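Local atomic coordinates of sesquisabinene B synthase 2 (Santalum album, PDB entry 6A2A), a protein that is a plant terpene synthase that probably converts farnesyl diphosphate into the sesquiterpene sesquisabinene B with magnesium or manganese as cofactor. Residues R89-K94 with L239-Y244; E223-I228 with M554-H559; L71-M76 with E98-E103. All coordinates share one frame; numbering follows the deposited sequence.

Interaction 1 (R89-K94 with L239-Y244); sequences RRLGLK and LTLLRY
Only one flat group takes part here, the ring of Tyr244, and both methyls of Leu93 rest against the same part of it, Leu93 CD2 coming in obliquely at 3.9 Å from Tyr244 CE2. Its sister methyl, Leu93 CD1, lies 3.9 Å from Tyr244 CD2, so the forked end of the leucine follows the ring from one carbon to the next. Tyr244 swings its ring away from its own N (chi1 -178°), which carries it from the flank of helix 239-270 over to the leucine. Leu93 CD1 also approaches Leu241 CD1 (3.9 Å), the two side chains running past each other in opposite senses. Two residues earlier, Leu91 CD1 presses against the branch point of its partner, 3.6 Å from Leu241 CG. Between Leu91 and Leu93 sits Gly92, whose positive phi closes a Schellman motif at the end of helix 78-90 and lets the chain turn so that both face the other helix. Phe227 and Ile228 of helix 220-232 pack on Leu91, and Val68 of helix 55-73 on Leu241. With four buried residues meeting through apolar atoms alone, the contact probably owes its stability to dispersion and the exclusion of water.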
loop_
_atom_site.group_PDB
_atom_site.type_symbol
_atom_site.label_atom_id
_atom_site.label_comp_id
_atom_site.label_asym_id
_atom_site.label_seq_id
_atom_site.Cartn_x
_atom_site.Cartn_y
_atom_site.Cartn_z
ATOM N N ARG A 89 2.634 2.007 -35.023
ATOM C CA ARG A 89 1.510 1.542 -34.212
ATOM C C ARG A 89 1.745 0.140 -33.710
ATOM O O ARG A 89 1.574 -0.181 -32.581
ATOM C CB ARG A 89 0.253 1.552 -35.057
ATOM C CG ARG A 89 -0.964 0.910 -34.426
ATOM C CD ARG A 89 -1.088 -0.542 -34.774
ATOM N NE ARG A 89 -2.230 -1.207 -34.176
ATOM C CZ ARG A 89 -3.420 -1.283 -34.720
ATOM N NH1 ARG A 89 -3.659 -0.731 -35.876
ATOM N NH2 ARG A 89 -4.373 -1.935 -34.115
ATOM N N ARG A 90 2.224 -0.678 -34.621
ATOM C CA ARG A 90 2.425 -2.080 -34.376
ATOM C C ARG A 90 3.574 -2.396 -33.417
ATOM O O ARG A 90 3.553 -3.329 -32.700
ATOM C CB ARG A 90 2.469 -2.822 -35.685
ATOM C CG ARG A 90 2.185 -4.248 -35.512
ATOM C CD ARG A 90 1.862 -4.954 -36.781
ATOM N NE ARG A 90 1.569 -6.326 -36.478
ATOM C CZ ARG A 90 1.064 -7.170 -37.350
ATOM N NH1 ARG A 90 0.836 -6.761 -38.567
ATOM N NH2 ARG A 90 0.775 -8.403 -37.001
ATOM N N LEU A 91 4.518 -1.477 -33.350
ATOM C CA LEU A 91 5.598 -1.523 -32.425
ATOM C C LEU A 91 5.186 -1.020 -31.010
ATOM O O LEU A 91 5.997 -1.001 -30.141
ATOM C CB LEU A 91 6.759 -0.671 -32.941
ATOM C CG LEU A 91 7.532 -1.270 -34.095
ATOM C CD1 LEU A 91 8.454 -0.255 -34.717
ATOM C CD2 LEU A 91 8.260 -2.538 -33.705
ATOM N N GLY A 92 3.947 -0.566 -30.842
ATOM C CA GLY A 92 3.412 -0.100 -29.601
ATOM C C GLY A 92 3.773 1.330 -29.274
ATOM O O GLY A 92 3.749 1.719 -28.150
ATOM N N LEU A 93 4.063 2.107 -30.303
ATOM C CA LEU A 93 4.523 3.462 -30.119
ATOM C C LEU A 93 3.581 4.585 -30.477
ATOM O O LEU A 93 3.913 5.698 -30.306
ATOM C CB LEU A 93 5.818 3.660 -30.891
ATOM C CG LEU A 93 6.980 2.752 -30.567
ATOM C CD1 LEU A 93 8.053 2.851 -31.637
ATOM C CD2 LEU A 93 7.531 3.054 -29.208
ATOM N N LYS A 94 2.416 4.275 -30.974
ATOM C CA LYS A 94 1.497 5.356 -31.337
ATOM C C LYS A 94 1.296 6.332 -30.165
ATOM O O LYS A 94 1.125 7.539 -30.386
ATOM C CB LYS A 94 0.165 4.807 -31.849
ATOM C CG LYS A 94 -0.683 5.839 -32.571
ATOM C CD LYS A 94 -1.798 5.293 -33.436
ATOM C CE LYS A 94 -3.092 5.075 -32.689
ATOM N NZ LYS A 94 -3.755 6.371 -32.394
ATOM N N LEU A 239 16.335 0.903 -38.769
ATOM C CA LEU A 239 17.060 0.536 -37.535
ATOM C C LEU A 239 16.847 1.583 -36.442
ATOM O O LEU A 239 16.932 1.243 -35.298
ATOM C CB LEU A 239 18.562 0.357 -37.803
ATOM C CG LEU A 239 18.936 -0.864 -38.634
ATOM C CD1 LEU A 239 20.424 -0.844 -38.965
ATOM C CD2 LEU A 239 18.579 -2.154 -37.912
ATOM N N THR A 240 16.675 2.843 -36.770
ATOM C CA THR A 240 16.439 3.879 -35.755
ATOM C C THR A 240 15.071 3.627 -35.076
ATOM O O THR A 240 14.934 3.737 -33.876
ATOM C CB THR A 240 16.391 5.285 -36.359
ATOM O OG1 THR A 240 17.624 5.627 -37.011
ATOM C CG2 THR A 240 16.075 6.337 -35.321
ATOM N N LEU A 241 14.067 3.371 -35.889
ATOM C CA LEU A 241 12.707 3.084 -35.353
ATOM C C LEU A 241 12.801 1.830 -34.470
ATOM O O LEU A 241 12.300 1.833 -33.345
ATOM C CB LEU A 241 11.702 2.898 -36.497
ATOM C CG LEU A 241 10.278 2.532 -36.053
ATOM C CD1 LEU A 241 9.726 3.581 -35.093
ATOM C CD2 LEU A 241 9.343 2.354 -37.217
ATOM N N LEU A 242 13.465 0.781 -34.974
ATOM C CA LEU A 242 13.610 -0.475 -34.268
ATOM C C LEU A 242 14.317 -0.224 -32.944
ATOM O O LEU A 242 13.853 -0.698 -31.891
ATOM C CB LEU A 242 14.363 -1.524 -35.103
ATOM C CG LEU A 242 14.674 -2.829 -34.367
ATOM C CD1 LEU A 242 13.381 -3.578 -34.017
ATOM C CD2 LEU A 242 15.605 -3.736 -35.164
ATOM N N ARG A 243 15.433 0.505 -32.985
ATOM C CA ARG A 243 16.181 0.786 -31.795
ATOM C C ARG A 243 15.309 1.528 -30.768
ATOM O O ARG A 243 15.351 1.204 -29.567
ATOM C CB ARG A 243 17.430 1.612 -32.146
ATOM C CG ARG A 243 18.559 0.785 -32.757
ATOM C CD ARG A 243 19.683 1.658 -33.332
ATOM N NE ARG A 243 20.339 2.475 -32.311
ATOM C CZ ARG A 243 20.697 3.747 -32.475
ATOM N NH1 ARG A 243 21.108 4.458 -31.435
ATOM N NH2 ARG A 243 20.603 4.316 -33.666
ATOM N N TYR A 244 14.557 2.528 -31.201
ATOM C CA TYR A 244 13.678 3.282 -30.311
ATOM C C TYR A 244 12.584 2.354 -29.729
ATOM O O TYR A 244 12.269 2.465 -28.541
ATOM C CB TYR A 244 13.006 4.461 -31.009
ATOM C CG TYR A 244 12.129 5.273 -30.089
ATOM C CD1 TYR A 244 12.631 5.866 -28.946
ATOM C CD2 TYR A 244 10.772 5.367 -30.316
ATOM C CE1 TYR A 244 11.813 6.536 -28.052
ATOM C CE2 TYR A 244 9.943 6.065 -29.445
ATOM C CZ TYR A 244 10.461 6.626 -28.301
ATOM O OH TYR A 244 9.666 7.353 -27.476
#

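Interaction 2 (E223-I228 with M554-H559); sequences EARWFI and MSVLIH
Arg225 lies along the last turn of helix 546-558 and meets Ser555 and Val556 by direct packing and through a water, while a salt bridge fixes its far end. The direct packing is van der Waals contact made by the aliphatic part of the arginine. Its CB touches Val556 CG2 at 3.9 Å, while farther out Arg225 CD passes 3.6 Å from the carbonyl oxygen of Ser555. CG is anti to the backbone N (chi1 -174°) and the chain then bends at chi2 (64°), which lays CD, and NE after it, beside that carbonyl.

The polar link is water-mediated. Ser555 O lies near the guanidinium plane but too far for a direct bond, 3.6 Å from Arg225 NE. A water bridges the pair instead: in plane at the guanidinium edge it accepts from Arg225 NE (3.0 Å) and donates to Ser555 O and to His559 O, 2.7 Å each. Both its hydrogens are thus spent on carbonyls of the helix end. Gln253 also donates to His559 O.

The ionic interaction leads back within helix 220-232, where Arg225 NH1 forms a salt bridge with Asp229. Replacing Arg225 by an alanine removes the guanidinium, which would probably leave the water without its donor, Asp229 without its ionic mate and a gap beside Ser555.

His559 N bonds to Met554 O, five residues back, a pi-type turn, and the bridging water binds two carbonyls at this C-terminal end, here tying the chain's final helix to helix 220-232 in the mostly helical architecture of plant terpene synthases.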
loop_
_atom_site.group_PDB
_atom_site.type_symbol
_atom_site.label_atom_id
_atom_site.label_comp_id
_atom_site.label_asym_id
_atom_site.label_seq_id
_atom_site.Cartn_x
_atom_site.Cartn_y
_atom_site.Cartn_z
ATOM N N GLU A 223 1.184 -7.308 -28.629
ATOM C CA GLU A 223 1.521 -7.269 -30.063
ATOM C C GLU A 223 2.864 -6.553 -30.259
ATOM O O GLU A 223 3.640 -6.957 -31.166
ATOM C CB GLU A 223 0.421 -6.573 -30.880
ATOM C CG GLU A 223 0.675 -6.604 -32.388
ATOM C CD GLU A 223 0.767 -7.977 -33.030
ATOM O OE1 GLU A 223 0.489 -9.046 -32.390
ATOM O OE2 GLU A 223 1.271 -8.001 -34.232
ATOM N N ALA A 224 3.121 -5.534 -29.489
ATOM C CA ALA A 224 4.362 -4.757 -29.646
ATOM C C ALA A 224 5.575 -5.676 -29.434
ATOM O O ALA A 224 6.562 -5.614 -30.207
ATOM C CB ALA A 224 4.402 -3.585 -28.729
ATOM N N ARG A 225 5.518 -6.494 -28.407
ATOM C CA ARG A 225 6.671 -7.349 -28.137
ATOM C C ARG A 225 6.873 -8.399 -29.233
ATOM O O ARG A 225 8.036 -8.725 -29.561
ATOM C CB ARG A 225 6.526 -8.097 -26.812
ATOM C CG ARG A 225 7.770 -8.888 -26.433
ATOM C CD ARG A 225 8.964 -7.998 -26.192
ATOM N NE ARG A 225 10.194 -8.826 -26.075
ATOM C CZ ARG A 225 10.949 -9.246 -27.093
ATOM N NH1 ARG A 225 10.574 -9.018 -28.339
ATOM N NH2 ARG A 225 12.113 -9.858 -26.857
ATOM N N TRP A 226 5.798 -8.981 -29.745
ATOM C CA TRP A 226 5.885 -9.939 -30.834
ATOM C C TRP A 226 6.435 -9.231 -32.085
ATOM O O TRP A 226 7.324 -9.765 -32.789
ATOM C CB TRP A 226 4.520 -10.538 -31.142
ATOM C CG TRP A 226 4.533 -11.563 -32.224
ATOM C CD1 TRP A 226 4.842 -12.889 -32.086
ATOM C CD2 TRP A 226 4.308 -11.342 -33.627
ATOM N NE1 TRP A 226 4.746 -13.518 -33.297
ATOM C CE2 TRP A 226 4.415 -12.591 -34.256
ATOM C CE3 TRP A 226 3.974 -10.226 -34.402
ATOM C CZ2 TRP A 226 4.230 -12.743 -35.632
ATOM C CZ3 TRP A 226 3.785 -10.381 -35.765
ATOM C CH2 TRP A 226 3.904 -11.620 -36.358
ATOM N N PHE A 227 5.863 -8.067 -32.394
ATOM C CA PHE A 227 6.205 -7.391 -33.657
ATOM C C PHE A 227 7.631 -6.811 -33.608
ATOM O O PHE A 227 8.225 -6.637 -34.695
ATOM C CB PHE A 227 5.162 -6.331 -33.986
ATOM C CG PHE A 227 5.385 -5.722 -35.331
ATOM C CD1 PHE A 227 5.216 -6.475 -36.472
ATOM C CD2 PHE A 227 5.903 -4.449 -35.437
ATOM C CE1 PHE A 227 5.532 -5.925 -37.712
ATOM C CE2 PHE A 227 6.144 -3.881 -36.670
ATOM C CZ PHE A 227 5.969 -4.633 -37.804
ATOM N N ILE A 228 8.164 -6.471 -32.458
ATOM C CA ILE A 228 9.566 -6.011 -32.394
ATOM C C ILE A 228 10.481 -7.093 -33.012
ATOM O O ILE A 228 11.357 -6.781 -33.814
ATOM C CB ILE A 228 9.971 -5.636 -30.965
ATOM C CG1 ILE A 228 9.439 -4.255 -30.595
ATOM C CG2 ILE A 228 11.478 -5.710 -30.780
ATOM C CD1 ILE A 228 9.485 -3.993 -29.120
ATOM N N MET A 554 6.738 -13.638 -19.359
ATOM C CA MET A 554 8.221 -13.573 -19.358
ATOM C C MET A 554 8.652 -12.516 -20.374
ATOM O O MET A 554 9.511 -11.690 -20.107
ATOM C CB MET A 554 8.859 -14.913 -19.754
ATOM C CG MET A 554 8.820 -15.979 -18.667
ATOM S SD MET A 554 9.894 -15.533 -17.265
ATOM C CE MET A 554 9.979 -17.098 -16.391
ATOM N N SER A 555 8.030 -12.507 -21.534
ATOM C CA SER A 555 8.551 -11.592 -22.562
ATOM C C SER A 555 8.064 -10.163 -22.332
ATOM O O SER A 555 8.739 -9.205 -22.755
ATOM C CB SER A 555 8.229 -12.065 -23.937
ATOM O OG SER A 555 6.856 -12.013 -24.146
ATOM N N VAL A 556 6.882 -9.989 -21.738
ATOM C CA VAL A 556 6.330 -8.649 -21.643
ATOM C C VAL A 556 6.637 -7.981 -20.313
ATOM O O VAL A 556 6.915 -6.816 -20.317
ATOM C CB VAL A 556 4.832 -8.664 -22.006
ATOM C CG1 VAL A 556 4.158 -7.340 -21.724
ATOM C CG2 VAL A 556 4.729 -9.033 -23.479
ATOM N N LEU A 557 6.732 -8.725 -19.199
ATOM C CA LEU A 557 6.873 -8.108 -17.911
ATOM C C LEU A 557 8.252 -8.359 -17.284
ATOM O O LEU A 557 8.790 -7.460 -16.577
ATOM C CB LEU A 557 5.773 -8.663 -17.014
ATOM C CG LEU A 557 5.793 -8.187 -15.572
ATOM C CD1 LEU A 557 5.578 -6.686 -15.469
ATOM C CD2 LEU A 557 4.732 -8.917 -14.759
ATOM N N ILE A 558 8.776 -9.569 -17.461
ATOM C CA ILE A 558 9.950 -10.027 -16.680
ATOM C C ILE A 558 11.274 -9.685 -17.376
ATOM O O ILE A 558 12.184 -9.182 -16.720
ATOM C CB ILE A 558 9.909 -11.539 -16.441
ATOM C CG1 ILE A 558 8.597 -12.043 -15.820
ATOM C CG2 ILE A 558 11.126 -11.972 -15.621
ATOM C CD1 ILE A 558 8.216 -11.395 -14.544
ATOM N N HIS A 559 11.412 -10.054 -18.636
ATOM C CA HIS A 559 12.737 -9.989 -19.336
ATOM C C HIS A 559 12.827 -8.735 -20.187
ATOM O O HIS A 559 12.047 -8.604 -21.133
ATOM C CB HIS A 559 12.953 -11.196 -20.250
ATOM C CG HIS A 559 13.164 -12.485 -19.539
ATOM N ND1 HIS A 559 12.625 -13.665 -19.993
ATOM C CD2 HIS A 559 13.812 -12.787 -18.393
ATOM C CE1 HIS A 559 12.933 -14.643 -19.159
ATOM N NE2 HIS A 559 13.648 -14.131 -18.166
HETATM O O HOH W 1 11.292 -9.704 -23.428
#

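Interaction 3 (L71-M76 with E98-E103); sequences LIKQTM and ETEVKE
Glu100 is the first residue of 98-103 to meet the other helix, and it does so with its base: Glu100 CB lies 3.7 Å from Ile72 CG2, the two side chains crossing at about a right angle. That methyl of Ile72 points off the far side from its own amide nitrogen, which aims it at the neighbouring backbone too, 3.6 Å from Glu100 O. The same carbonyl receives a hydrogen from a water at 2.9 Å, and this water makes a second, weak bond to Ile72 O, an oxygen that Lys81 NZ also reaches. Farther along, Glu100 CG meets Lys73 CE at 4.2 Å; beyond it the chain bends at chi2 (80°), and the charged ends stay apart, Lys73 NZ 5.9 Å from Glu100 OE2. Helices 55-73, 78-90 and 98-110 are successive elements of the helical N-terminal domain of plant terpene synthases, and this contact joins the first to the third, with Phe84 and Ile85 of the middle one packing on Ile72. Val101 follows, its side chain setting out away from 71-76, yet Val101 CG2 still lies 4.3 Å from Ile72 CD1. At Glu103 only long-range attraction is likely, since Lys73 NZ remains 5.7 Å from Glu103 OE1.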
loop_
_atom_site.group_PDB
_atom_site.type_symbol
_atom_site.label_atom_id
_atom_site.label_comp_id
_atom_site.label_asym_id
_atom_site.label_seq_id
_atom_site.Cartn_x
_atom_site.Cartn_y
_atom_site.Cartn_z
ATOM N N LEU A 71 11.047 11.370 -38.783
ATOM C CA LEU A 71 10.708 10.371 -39.795
ATOM C C LEU A 71 9.205 10.371 -40.070
ATOM O O LEU A 71 8.791 10.320 -41.204
ATOM C CB LEU A 71 11.171 8.987 -39.331
ATOM C CG LEU A 71 12.680 8.797 -39.231
ATOM C CD1 LEU A 71 13.025 7.520 -38.469
ATOM C CD2 LEU A 71 13.285 8.725 -40.618
ATOM N N ILE A 72 8.376 10.413 -39.032
ATOM C CA ILE A 72 6.938 10.399 -39.248
ATOM C C ILE A 72 6.542 11.660 -40.042
ATOM O O ILE A 72 5.611 11.641 -40.837
ATOM C CB ILE A 72 6.176 10.294 -37.901
ATOM C CG1 ILE A 72 6.497 8.991 -37.146
ATOM C CG2 ILE A 72 4.694 10.431 -38.143
ATOM C CD1 ILE A 72 6.000 8.939 -35.713
ATOM N N LYS A 73 7.247 12.754 -39.801
ATOM C CA LYS A 73 6.928 14.069 -40.418
ATOM C C LYS A 73 7.512 14.162 -41.838
ATOM O O LYS A 73 6.985 14.877 -42.664
ATOM C CB LYS A 73 7.478 15.210 -39.557
ATOM C CG LYS A 73 6.675 15.531 -38.300
ATOM C CD LYS A 73 7.322 16.602 -37.428
ATOM C CE LYS A 73 6.326 17.392 -36.604
ATOM N NZ LYS A 73 6.611 18.848 -36.635
ATOM N N GLN A 74 8.564 13.407 -42.120
ATOM C CA GLN A 74 9.340 13.544 -43.386
ATOM C C GLN A 74 8.472 13.167 -44.602
ATOM O O GLN A 74 7.590 12.301 -44.540
ATOM C CB GLN A 74 10.636 12.755 -43.190
ATOM C CG GLN A 74 11.234 12.071 -44.402
ATOM C CD GLN A 74 12.389 11.211 -43.939
ATOM O OE1 GLN A 74 13.127 11.565 -43.021
ATOM N NE2 GLN A 74 12.531 10.046 -44.544
ATOM N N THR A 75 8.687 13.862 -45.721
ATOM C CA THR A 75 7.987 13.520 -46.954
ATOM C C THR A 75 8.394 12.119 -47.384
ATOM O O THR A 75 9.603 11.809 -47.394
ATOM C CB THR A 75 8.311 14.464 -48.122
ATOM O OG1 THR A 75 8.297 15.776 -47.581
ATOM C CG2 THR A 75 7.319 14.352 -49.257
ATOM N N MET A 76 7.367 11.312 -47.651
ATOM C CA MET A 76 7.487 9.995 -48.210
ATOM C C MET A 76 6.422 9.841 -49.270
ATOM O O MET A 76 5.445 10.584 -49.237
ATOM C CB MET A 76 7.263 8.936 -47.116
ATOM C CG MET A 76 8.265 9.013 -46.011
ATOM S SD MET A 76 7.948 7.704 -44.801
ATOM C CE MET A 76 9.197 8.089 -43.585
ATOM N N GLU A 98 1.153 10.656 -31.114
ATOM C CA GLU A 98 -0.244 10.708 -31.495
ATOM C C GLU A 98 -0.504 11.870 -32.480
ATOM O O GLU A 98 -1.221 11.705 -33.464
ATOM C CB GLU A 98 -1.128 10.893 -30.259
ATOM C CG GLU A 98 -1.170 9.676 -29.348
ATOM C CD GLU A 98 -2.017 8.510 -29.820
ATOM O OE1 GLU A 98 -2.582 8.550 -30.938
ATOM O OE2 GLU A 98 -2.078 7.505 -29.056
ATOM N N THR A 99 0.050 13.025 -32.179
ATOM C CA THR A 99 -0.105 14.221 -33.026
ATOM C C THR A 99 0.469 13.949 -34.422
ATOM O O THR A 99 -0.192 14.138 -35.429
ATOM C CB THR A 99 0.545 15.435 -32.342
ATOM O OG1 THR A 99 -0.370 15.797 -31.301
ATOM C CG2 THR A 99 0.787 16.590 -33.283
ATOM N N GLU A 100 1.691 13.474 -34.458
ATOM C CA GLU A 100 2.395 13.312 -35.736
ATOM C C GLU A 100 1.731 12.220 -36.578
ATOM O O GLU A 100 1.651 12.353 -37.802
ATOM C CB GLU A 100 3.856 12.946 -35.502
ATOM C CG GLU A 100 4.627 13.993 -34.721
ATOM C CD GLU A 100 4.462 14.019 -33.216
ATOM O OE1 GLU A 100 3.706 13.172 -32.681
ATOM O OE2 GLU A 100 5.072 14.906 -32.585
ATOM N N VAL A 101 1.304 11.102 -35.943
ATOM C CA VAL A 101 0.681 10.022 -36.716
ATOM C C VAL A 101 -0.628 10.526 -37.312
ATOM O O VAL A 101 -0.936 10.232 -38.466
ATOM C CB VAL A 101 0.472 8.753 -35.871
ATOM C CG1 VAL A 101 -0.447 7.782 -36.555
ATOM C CG2 VAL A 101 1.803 8.132 -35.510
ATOM N N LYS A 102 -1.422 11.269 -36.512
ATOM C CA LYS A 102 -2.703 11.693 -37.002
ATOM C C LYS A 102 -2.494 12.653 -38.189
ATOM O O LYS A 102 -3.209 12.592 -39.196
ATOM C CB LYS A 102 -3.502 12.386 -35.891
ATOM C CG LYS A 102 -4.851 12.945 -36.326
ATOM C CD LYS A 102 -5.755 11.921 -36.989
ATOM C CE LYS A 102 -7.170 12.423 -37.180
ATOM N NZ LYS A 102 -7.754 12.892 -35.895
ATOM N N GLU A 103 -1.526 13.530 -38.018
ATOM C CA GLU A 103 -1.206 14.559 -39.011
ATOM C C GLU A 103 -0.704 13.875 -40.276
ATOM O O GLU A 103 -1.138 14.208 -41.350
ATOM C CB GLU A 103 -0.233 15.573 -38.403
ATOM C CG GLU A 103 -0.910 16.382 -37.297
ATOM C CD GLU A 103 -0.169 17.584 -36.744
ATOM O OE1 GLU A 103 1.054 17.479 -36.508
ATOM O OE2 GLU A 103 -0.833 18.622 -36.532
HETATM O O HOH W 2 3.720 13.821 -39.162
#

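In the fold
Interaction 1 lies between the other two, its centre about 13 Å from each of theirs. It meets interaction 2 through a salt bridge, Arg90 NE to Glu223 OE2 at 2.8 Å, and through apolar packing, Leu91 CD2 to Phe227 CD2 at 3.5 Å. Its touch with interaction 3 is slighter, Lys94 CD to Val101 CG1 at 4.2 Å. Interactions 2 and 3 do not meet, their nearest atoms being about 13 Å apart. All three lie away from the magnesium-binding residues Asp316, Asp320, Glu394 and Asn460, so they belong to the helical framework and not to the metal site.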